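Local coordinates for protein putative NADH Oxidase (Clostridium acetobutylicum, PDB 3E10) that binds flavin mononucleotide and probably works as an oxidoreductase of the nitroreductase family, at residues Q40-F45 and Q91-A96. Residues are numbered along the deposited sequence; the frame is centred on the assembly and turned at random.
Sequences QQPWEF and QDMAAA. With FMN (flavin mononucleotide), chain C.
Gln40 and Asp92 illustrate how a buried carboxylate can tie a helix to a loop beside a flavin. Gln40 NE2 donates to Asp92 OD2 at 2.7 Å in a nearly straight bond (164°), meeting the syn side of the oxygen 22° out of the carboxylate plane while the acceptor stays close to the plane of the amide. The same oxygen rests against the Pro42 ring, 3.5 Å from Pro42 CG. Asp92 OD1 accepts from the backbone N of Ala37 and lies 3.7 Å from methyl C7M of the flavin mononucleotide. With both oxygens engaged, the carboxylate is held in its rotation.

Apolar packing gathers round Trp43. The chain of the selenomethionine Met93 bends at chi2 and again at chi3 (-60°), placing SE 3.7 Å from Trp43 CB and near the plane of the indole, at its edge. Ala96 CB sits 4.0 Å from Trp43 CE3. Within residues 40-45, Gln41 CA and Pro42 CD lie over the rim of one indole face.

The contact joins strand 43-48, outermost in the antiparallel sheet of its own chain, to helix 89-106, whose Met93 also touches strands 72-79 and 136-145. Helix 21-32 reaches Trp43 through Met32, and the sheet runs on past Phe45 into a parallel strand of the second subunit.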
loop_
_atom_site.group_PDB
_atom_site.type_symbol
_atom_site.label_atom_id
_atom_site.label_comp_id
_atom_site.label_asym_id
_atom_site.label_seq_id
_atom_site.Cartn_x
_atom_site.Cartn_y
_atom_site.Cartn_z
ATOM N N GLN B 40 6.953 12.971 0.929
ATOM C CA GLN B 40 7.291 13.485 -0.395
ATOM C C GLN B 40 6.118 13.535 -1.371
ATOM O O GLN B 40 6.184 14.268 -2.360
ATOM C CB GLN B 40 8.479 12.724 -1.010
ATOM C CG GLN B 40 8.243 11.276 -1.380
ATOM C CD GLN B 40 9.519 10.536 -1.677
ATOM O OE1 GLN B 40 10.582 11.173 -1.879
ATOM N NE2 GLN B 40 9.458 9.196 -1.669
ATOM N N GLN B 41 5.060 12.769 -1.101
ATOM C CA GLN B 41 3.827 12.824 -1.923
ATOM C C GLN B 41 4.120 12.917 -3.417
ATOM O O GLN B 41 3.825 13.937 -4.038
ATOM C CB GLN B 41 2.943 14.008 -1.500
ATOM C CG GLN B 41 2.524 14.005 -0.029
ATOM C CD GLN B 41 1.872 15.301 0.416
ATOM O OE1 GLN B 41 2.208 15.846 1.492
ATOM N NE2 GLN B 41 0.921 15.770 -0.332
ATOM N N PRO B 42 4.702 11.860 -3.998
ATOM C CA PRO B 42 5.319 11.996 -5.336
ATOM C C PRO B 42 4.345 11.735 -6.502
ATOM O O PRO B 42 4.750 11.759 -7.661
ATOM C CB PRO B 42 6.410 10.954 -5.293
ATOM C CG PRO B 42 5.799 9.839 -4.482
ATOM C CD PRO B 42 4.962 10.530 -3.417
ATOM N N TRP B 43 3.067 11.605 -6.185
ATOM C CA TRP B 43 2.088 11.050 -7.134
ATOM C C TRP B 43 1.467 12.050 -8.105
ATOM O O TRP B 43 1.205 13.225 -7.771
ATOM C CB TRP B 43 0.944 10.388 -6.377
ATOM C CG TRP B 43 0.585 11.066 -5.058
ATOM C CD1 TRP B 43 0.009 12.288 -4.874
ATOM C CD2 TRP B 43 0.804 10.526 -3.765
ATOM N NE1 TRP B 43 -0.143 12.535 -3.532
ATOM C CE2 TRP B 43 0.323 11.455 -2.831
ATOM C CE3 TRP B 43 1.357 9.328 -3.318
ATOM C CZ2 TRP B 43 0.426 11.240 -1.440
ATOM C CZ3 TRP B 43 1.433 9.086 -1.927
ATOM C CH2 TRP B 43 0.969 10.056 -1.021
ATOM N N GLU B 44 1.188 11.536 -9.289
ATOM C CA GLU B 44 0.395 12.199 -10.342
ATOM C C GLU B 44 -0.545 11.146 -10.892
ATOM O O GLU B 44 -0.199 9.986 -10.893
ATOM C CB GLU B 44 1.336 12.662 -11.480
ATOM C CG GLU B 44 2.350 13.739 -11.078
ATOM C CD GLU B 44 1.762 15.123 -10.910
ATOM O OE1 GLU B 44 0.545 15.331 -11.215
ATOM O OE2 GLU B 44 2.518 16.037 -10.450
ATOM N N PHE B 45 -1.716 11.559 -11.355
ATOM C CA PHE B 45 -2.763 10.648 -11.788
ATOM C C PHE B 45 -3.305 11.085 -13.146
ATOM O O PHE B 45 -3.681 12.250 -13.310
ATOM C CB PHE B 45 -3.932 10.629 -10.775
ATOM C CG PHE B 45 -3.502 10.392 -9.358
ATOM C CD1 PHE B 45 -3.169 11.441 -8.540
ATOM C CD2 PHE B 45 -3.362 9.110 -8.858
ATOM C CE1 PHE B 45 -2.743 11.245 -7.227
ATOM C CE2 PHE B 45 -2.934 8.906 -7.562
ATOM C CZ PHE B 45 -2.629 9.973 -6.751
ATOM N N GLN B 91 6.956 2.344 -2.884
ATOM C CA GLN B 91 6.193 2.037 -1.679
ATOM C C GLN B 91 5.123 3.078 -1.435
ATOM O O GLN B 91 3.974 2.731 -1.129
ATOM C CB GLN B 91 7.150 1.925 -0.481
ATOM C CG GLN B 91 8.157 0.775 -0.662
ATOM C CD GLN B 91 9.180 0.678 0.450
ATOM O OE1 GLN B 91 8.875 0.984 1.605
ATOM N NE2 GLN B 91 10.416 0.268 0.101
ATOM N N ASP B 92 5.488 4.344 -1.584
ATOM C CA ASP B 92 4.529 5.420 -1.502
ATOM C C ASP B 92 3.354 5.168 -2.471
ATOM O O ASP B 92 2.203 5.347 -2.120
ATOM C CB ASP B 92 5.150 6.741 -1.946
ATOM C CG ASP B 92 6.339 7.197 -1.123
ATOM O OD1 ASP B 92 6.606 6.614 -0.039
ATOM O OD2 ASP B 92 6.965 8.206 -1.582
HETATM N N MSE B 93 3.697 4.802 -3.707
HETATM C CA MSE B 93 2.691 4.638 -4.768
HETATM C C MSE B 93 1.821 3.426 -4.527
HETATM O O MSE B 93 0.620 3.478 -4.793
HETATM C CB MSE B 93 3.332 4.554 -6.167
HETATM C CG MSE B 93 4.142 5.798 -6.608
HETATM SE SE MSE B 93 3.139 7.439 -6.554
HETATM C CE MSE B 93 1.753 6.926 -7.830
ATOM N N ALA B 94 2.419 2.390 -3.951
ATOM C CA ALA B 94 1.671 1.209 -3.575
ATOM C C ALA B 94 0.660 1.524 -2.459
ATOM O O ALA B 94 -0.468 1.030 -2.472
ATOM C CB ALA B 94 2.675 0.082 -3.149
ATOM N N ALA B 95 1.072 2.369 -1.512
ATOM C CA ALA B 95 0.157 2.760 -0.433
ATOM C C ALA B 95 -1.018 3.563 -1.001
ATOM O O ALA B 95 -2.159 3.381 -0.584
ATOM C CB ALA B 95 0.937 3.561 0.637
ATOM N N ALA B 96 -0.731 4.475 -1.942
ATOM C CA ALA B 96 -1.778 5.221 -2.637
ATOM C C ALA B 96 -2.731 4.296 -3.402
ATOM O O ALA B 96 -3.953 4.456 -3.364
ATOM C CB ALA B 96 -1.158 6.274 -3.566
HETATM N N1 FMN C . 8.326 7.881 9.377
HETATM C C2 FMN C . 9.382 7.838 10.254
HETATM O O2 FMN C . 9.321 8.436 11.332
HETATM N N3 FMN C . 10.495 7.075 9.997
HETATM C C4 FMN C . 10.670 6.413 8.798
HETATM O O4 FMN C . 11.680 5.707 8.626
HETATM C C4A FMN C . 9.589 6.431 7.897
HETATM N N5 FMN C . 9.659 5.739 6.717
HETATM C C5A FMN C . 8.599 5.732 5.840
HETATM C C6 FMN C . 8.673 5.008 4.653
HETATM C C7 FMN C . 7.628 4.960 3.757
HETATM C C7M FMN C . 7.765 4.143 2.490
HETATM C C8 FMN C . 6.453 5.649 4.052
HETATM C C8M FMN C . 5.240 5.396 3.201
HETATM C C9 FMN C . 6.363 6.379 5.245
HETATM C C9A FMN C . 7.423 6.430 6.146
HETATM N N10 FMN C . 7.366 7.197 7.312
HETATM C C10 FMN C . 8.427 7.162 8.197
HETATM C "C1'" FMN C . 6.128 7.988 7.653
HETATM C "C2'" FMN C . 6.088 9.284 6.833
HETATM O "O2'" FMN C . 7.021 10.239 7.319
HETATM C "C3'" FMN C . 4.671 9.837 6.838
HETATM O "O3'" FMN C . 3.824 8.915 6.147
HETATM C "C4'" FMN C . 4.555 11.253 6.202
HETATM O "O4'" FMN C . 5.252 12.223 6.936
HETATM C "C5'" FMN C . 3.101 11.671 6.046
HETATM O "O5'" FMN C . 2.467 11.812 7.309
HETATM P P FMN C . 1.172 10.912 7.611
HETATM O O1P FMN C . 1.615 9.458 7.661
HETATM O O2P FMN C . 0.674 11.406 8.954
HETATM O O3P FMN C . 0.143 11.157 6.508
#